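FMN Adenylyltransferase (Candida glabrata, PDB 3FWK) catalyses the transfer of an adenylyl group from ATP to FMN, the step of flavin biosynthesis that yields FAD. Local coordinates at residues D116-L121 / C217-Y222. Sequence-based numbering, arbitrary orientation.
Sequences DTFKTL and CELYRY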
loop_
_atom_site.group_PDB
_atom_site.type_symbol
_atom_site.label_atom_id
_atom_site.label_comp_id
_atom_site.label_asym_id
_atom_site.label_seq_id
_atom_site.Cartn_x
_atom_site.Cartn_y
_atom_site.Cartn_z
ATOM N N ASP A 116 -1.730 8.108 17.029
ATOM C CA ASP A 116 -2.945 7.305 17.074
ATOM C C ASP A 116 -2.967 6.239 15.975
ATOM O O ASP A 116 -4.024 5.764 15.570
ATOM C CB ASP A 116 -4.191 8.191 17.054
ATOM C CG ASP A 116 -4.297 9.056 15.814
ATOM O OD1 ASP A 116 -3.368 9.029 14.955
ATOM O OD2 ASP A 116 -5.344 9.771 15.678
ATOM N N THR A 117 -1.784 5.838 15.535
ATOM C CA THR A 117 -1.630 4.752 14.530
ATOM C C THR A 117 -1.847 3.392 15.195
ATOM O O THR A 117 -1.417 3.175 16.325
ATOM C CB THR A 117 -0.212 4.816 13.950
ATOM O OG1 THR A 117 0.039 6.133 13.428
ATOM C CG2 THR A 117 0.016 3.816 12.844
ATOM N N PHE A 118 -2.456 2.450 14.496
ATOM C CA PHE A 118 -2.566 1.088 14.989
ATOM C C PHE A 118 -1.180 0.492 15.233
ATOM O O PHE A 118 -0.277 0.574 14.379
ATOM C CB PHE A 118 -3.261 0.173 13.955
ATOM C CG PHE A 118 -4.759 0.263 13.971
ATOM C CD1 PHE A 118 -5.503 -0.546 14.821
ATOM C CD2 PHE A 118 -5.413 1.175 13.134
ATOM C CE1 PHE A 118 -6.877 -0.467 14.859
ATOM C CE2 PHE A 118 -6.825 1.246 13.163
ATOM C CZ PHE A 118 -7.534 0.455 14.040
ATOM N N LYS A 119 -1.028 -0.204 16.362
ATOM C CA LYS A 119 0.235 -0.892 16.663
ATOM C C LYS A 119 0.584 -1.900 15.546
ATOM O O LYS A 119 1.741 -2.046 15.171
ATOM C CB LYS A 119 0.125 -1.630 17.985
ATOM C CG LYS A 119 1.402 -2.304 18.406
ATOM C CD LYS A 119 2.551 -1.297 18.617
ATOM C CE LYS A 119 3.680 -1.857 19.464
ATOM N NZ LYS A 119 4.463 -0.690 20.080
ATOM N N THR A 120 -0.414 -2.623 15.031
ATOM C CA THR A 120 -0.126 -3.643 14.020
ATOM C C THR A 120 0.454 -2.963 12.773
ATOM O O THR A 120 1.308 -3.525 12.087
ATOM C CB THR A 120 -1.388 -4.413 13.638
ATOM O OG1 THR A 120 -1.870 -5.127 14.765
ATOM C CG2 THR A 120 -1.083 -5.439 12.556
ATOM N N LEU A 121 -0.058 -1.768 12.431
ATOM C CA LEU A 121 0.472 -1.035 11.307
ATOM C C LEU A 121 1.920 -0.570 11.561
ATOM O O LEU A 121 2.763 -0.691 10.670
ATOM C CB LEU A 121 -0.449 0.132 10.966
ATOM C CG LEU A 121 -0.200 0.826 9.653
ATOM C CD1 LEU A 121 -0.171 -0.128 8.447
ATOM C CD2 LEU A 121 -1.305 1.843 9.454
ATOM N N CYS A 217 -0.492 -6.053 5.876
ATOM C CA CYS A 217 -0.922 -5.722 7.233
ATOM C C CYS A 217 -2.090 -6.601 7.643
ATOM O O CYS A 217 -3.149 -6.563 6.994
ATOM C CB CYS A 217 -1.296 -4.274 7.324
ATOM S SG CYS A 217 -1.782 -3.800 9.031
ATOM N N GLU A 218 -1.937 -7.398 8.704
ATOM C CA GLU A 218 -2.921 -8.431 8.946
ATOM C C GLU A 218 -4.221 -7.913 9.540
ATOM O O GLU A 218 -5.190 -8.660 9.659
ATOM C CB GLU A 218 -2.316 -9.633 9.723
ATOM C CG GLU A 218 -1.541 -10.607 8.820
ATOM C CD GLU A 218 -2.463 -11.361 7.861
ATOM O OE1 GLU A 218 -2.313 -11.177 6.654
ATOM O OE2 GLU A 218 -3.359 -12.102 8.319
ATOM N N LEU A 219 -4.314 -6.608 9.838
ATOM C CA LEU A 219 -5.626 -6.050 10.173
ATOM C C LEU A 219 -6.681 -6.300 9.086
ATOM O O LEU A 219 -7.853 -6.481 9.400
ATOM C CB LEU A 219 -5.526 -4.548 10.483
ATOM C CG LEU A 219 -4.760 -4.245 11.778
ATOM C CD1 LEU A 219 -4.549 -2.732 11.894
ATOM C CD2 LEU A 219 -5.460 -4.834 13.029
ATOM N N TYR A 220 -6.287 -6.275 7.807
ATOM C CA TYR A 220 -7.287 -6.496 6.747
ATOM C C TYR A 220 -7.945 -7.851 6.891
ATOM O O TYR A 220 -9.145 -8.004 6.606
ATOM C CB TYR A 220 -6.633 -6.347 5.366
ATOM C CG TYR A 220 -6.062 -4.978 5.119
ATOM C CD1 TYR A 220 -6.858 -3.830 5.213
ATOM C CD2 TYR A 220 -4.694 -4.828 4.819
ATOM C CE1 TYR A 220 -6.296 -2.559 4.990
ATOM C CE2 TYR A 220 -4.145 -3.565 4.574
ATOM C CZ TYR A 220 -4.936 -2.468 4.667
ATOM O OH TYR A 220 -4.340 -1.247 4.454
ATOM N N ARG A 221 -7.203 -8.857 7.365
ATOM C CA ARG A 221 -7.743 -10.197 7.562
ATOM C C ARG A 221 -8.928 -10.209 8.532
ATOM O O ARG A 221 -9.741 -11.114 8.477
ATOM C CB ARG A 221 -6.599 -11.127 8.020
ATOM C CG ARG A 221 -7.026 -12.549 8.364
ATOM C CD ARG A 221 -7.461 -13.345 7.086
ATOM N NE ARG A 221 -7.911 -14.692 7.475
ATOM C CZ ARG A 221 -9.129 -14.966 7.928
ATOM N NH1 ARG A 221 -10.078 -14.026 7.989
ATOM N NH2 ARG A 221 -9.424 -16.203 8.306
ATOM N N TYR A 222 -8.945 -9.260 9.459
ATOM C CA TYR A 222 -9.947 -9.205 10.508
ATOM C C TYR A 222 -11.141 -8.324 10.164
ATOM O O TYR A 222 -12.020 -8.111 11.003
ATOM C CB TYR A 222 -9.299 -8.763 11.829
ATOM C CG TYR A 222 -8.415 -9.865 12.424
ATOM C CD1 TYR A 222 -8.887 -10.654 13.463
ATOM C CD2 TYR A 222 -7.131 -10.095 11.961
ATOM C CE1 TYR A 222 -8.117 -11.691 14.004
ATOM C CE2 TYR A 222 -6.354 -11.132 12.476
ATOM C CZ TYR A 222 -6.852 -11.920 13.501
ATOM O OH TYR A 222 -6.097 -12.945 14.019
#
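L219 packs against the start of helix 119-131, with CD1 over the F118 ring and also near T120, and CD2 beside T120. L219 CD1 sits over one face of the F118 ring, 4.1 Å from its centroid and 29° off the normal, a CH-pi contact displaced toward the CG side of the ring: the nearest ring atom is F118 CG, 3.7 Å from L219 CD1. L219 CD2 lies 4.0 Å from T120 OG1, while the branch carbon L219 CG is 3.9 Å from T120 CB; the two side chains reach toward each other, tip to tip. In T120, CG2 stands anti to the backbone N and OG1 anti to the carbonyl carbon (chi1 -64°). This splits the residue's work: T120 CG2 lies 3.9 Å from C217 SG, whereas T120 OG1 hydrogen-bonds to D277 OD2 and A274 N, which satisfies the buried hydroxyl. From the next position, L121 CD1 adds a second apolar neighbour to the sulfur, 4.1 Å from C217 SG. Further out, F224 meets the F118 ring edge-to-face and helix 275-282 touches the same side chain through D277 and K280. The 217-222 segment is curled by backbone bonds from Y220 N to C217 O and from Y222 N to L219 O. F118, at the N-cap position, and the first turn of helix 119-131, which follows strand 107-111, thus pack through buried, largely apolar contacts against the loop beyond helix 202-212, within an alpha/beta, Rossmann-like fold.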